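Side-chain contact in Bd3460 (Bdellovibrio bacteriovorus, PDB 5CEC), which binds the predatory endopeptidase Bd3459 as an ankyrin-repeat immunity protein, probably protecting the predator from its own enzyme during cell invasion: residues E114-G119 with E147-K152. Residues are numbered along the deposited sequence; the frame is centred on the assembly and turned at random.
Sequences ELIKAG and ESILAK
Apolar packing between two successive outer helices of the ankyrin stack joins Ile116, near the end of helix 109-117, to Ser148, Ile149 and Lys152 on helix 143-152. Between 114-119 and 147-152, Ile116 alone meets the three residues, and no hydrogen bond joins these two segments. The backbones come nearest at Ile116 and Ser148, with 7.4 Å from CA to CA.

The two branches of Ile116 divide the work. Its CD1 methyl reaches to 3.9 Å from CG1 of Ile149, the two side chains crossing at about a right angle, and also lies 4.2 Å from CB of Ser148. With CG1 beside the backbone N (chi1 -66°), the CG2 methyl stands anti to that N, turns instead to Lys152 and packs 4.0 Å from its CE. The lysine's aliphatic chain, bent at chi2 (-72°) and extended beyond it, runs past Ile116 in the opposite direction, and its CE also comes within 4.0 Å of Ile116 O. That carbonyl already accepts the backbone N-H of Gly119, 3.0 Å from N to O, within the Schellman motif that closes helix 109-117. Lysine methylenes thus shield one side of a buried isoleucine at the more exposed margin of the interface.

Ser148 presents carbon to Ile116, while its OG is hydrogen-bonded to Glu113 OE1 and to Lys144 O; the bond to Glu113 adds a polar link between the same two helices.

Deeper in the stack, Ile116 rests on Leu100 of helix 99-105, and Ile149 packs on Leu134, Phe135 and Ala138 of helix 134-141. Val122, in the loop following helix 109-117, touches both Ile116 and Lys152, while on the other side of helix 109-117, helix 76-84 meets Glu114 and Ala118.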
# COMPACT_ATOMS: atom_id res chain seq x y z
N GLU B 114 -11.40 15.85 2.98
CA GLU B 114 -12.02 16.50 1.83
C GLU B 114 -13.53 16.48 1.97
O GLU B 114 -14.18 17.48 1.71
CB GLU B 114 -11.58 15.81 0.53
CG GLU B 114 -12.05 16.49 -0.75
CD GLU B 114 -11.34 17.79 -1.07
OE1 GLU B 114 -10.25 18.07 -0.52
OE2 GLU B 114 -11.90 18.54 -1.90
N LEU B 115 -14.09 15.33 2.33
CA LEU B 115 -15.54 15.17 2.44
C LEU B 115 -16.11 16.02 3.57
O LEU B 115 -17.15 16.69 3.40
CB LEU B 115 -15.94 13.70 2.60
CG LEU B 115 -15.77 12.87 1.33
CD1 LEU B 115 -15.90 11.41 1.68
CD2 LEU B 115 -16.78 13.21 0.25
N ILE B 116 -15.41 16.06 4.70
CA ILE B 116 -15.87 16.91 5.82
C ILE B 116 -15.86 18.41 5.43
O ILE B 116 -16.83 19.11 5.71
CB ILE B 116 -15.02 16.63 7.09
CG1 ILE B 116 -15.26 15.19 7.57
CG2 ILE B 116 -15.34 17.61 8.21
CD1 ILE B 116 -14.28 14.71 8.61
N LYS B 117 -14.80 18.88 4.79
CA LYS B 117 -14.73 20.25 4.28
C LYS B 117 -15.80 20.56 3.24
O LYS B 117 -16.21 21.70 3.10
CB LYS B 117 -13.34 20.55 3.69
CG LYS B 117 -12.26 20.63 4.75
CD LYS B 117 -10.86 20.91 4.22
CE LYS B 117 -10.49 20.10 2.99
NZ LYS B 117 -9.02 20.10 2.75
N ALA B 118 -16.24 19.53 2.52
CA ALA B 118 -17.31 19.64 1.55
C ALA B 118 -18.72 19.53 2.13
O ALA B 118 -19.69 19.59 1.37
CB ALA B 118 -17.13 18.62 0.44
N GLY B 119 -18.81 19.37 3.45
CA GLY B 119 -20.09 19.39 4.15
C GLY B 119 -20.75 18.06 4.41
O GLY B 119 -21.92 18.01 4.77
N GLU B 147 -10.45 15.27 15.22
CA GLU B 147 -10.60 16.72 15.53
C GLU B 147 -11.54 17.40 14.53
O GLU B 147 -12.38 18.20 14.94
CB GLU B 147 -9.23 17.41 15.58
CG GLU B 147 -8.40 16.98 16.76
CD GLU B 147 -7.06 17.63 16.89
OE1 GLU B 147 -6.42 17.98 15.88
OE2 GLU B 147 -6.61 17.78 18.05
N SER B 148 -11.41 17.10 13.25
CA SER B 148 -12.30 17.67 12.26
C SER B 148 -13.76 17.32 12.50
O SER B 148 -14.66 18.14 12.29
CB SER B 148 -11.88 17.30 10.85
OG SER B 148 -10.60 17.85 10.53
N ILE B 149 -14.00 16.09 12.92
CA ILE B 149 -15.36 15.66 13.25
C ILE B 149 -15.90 16.46 14.44
O ILE B 149 -17.02 16.96 14.40
CB ILE B 149 -15.39 14.13 13.49
CG1 ILE B 149 -15.15 13.40 12.18
CG2 ILE B 149 -16.67 13.69 14.16
CD1 ILE B 149 -14.77 11.95 12.35
N LEU B 150 -15.12 16.56 15.50
CA LEU B 150 -15.56 17.28 16.69
C LEU B 150 -15.77 18.78 16.43
O LEU B 150 -16.61 19.41 17.04
CB LEU B 150 -14.56 17.12 17.83
CG LEU B 150 -14.47 15.68 18.37
CD1 LEU B 150 -13.39 15.66 19.46
CD2 LEU B 150 -15.79 15.18 18.91
N ALA B 151 -15.01 19.33 15.50
CA ALA B 151 -15.18 20.74 15.14
C ALA B 151 -16.58 20.98 14.54
O ALA B 151 -17.11 22.06 14.63
CB ALA B 151 -14.10 21.15 14.15
N LYS B 152 -17.16 19.95 13.92
CA LYS B 152 -18.53 20.06 13.38
C LYS B 152 -19.63 19.77 14.40
O LYS B 152 -20.76 20.22 14.26
CB LYS B 152 -18.71 19.13 12.16
CG LYS B 152 -17.76 19.43 11.00
CD LYS B 152 -18.16 20.71 10.31
CE LYS B 152 -17.21 21.01 9.17
NZ LYS B 152 -17.57 22.27 8.51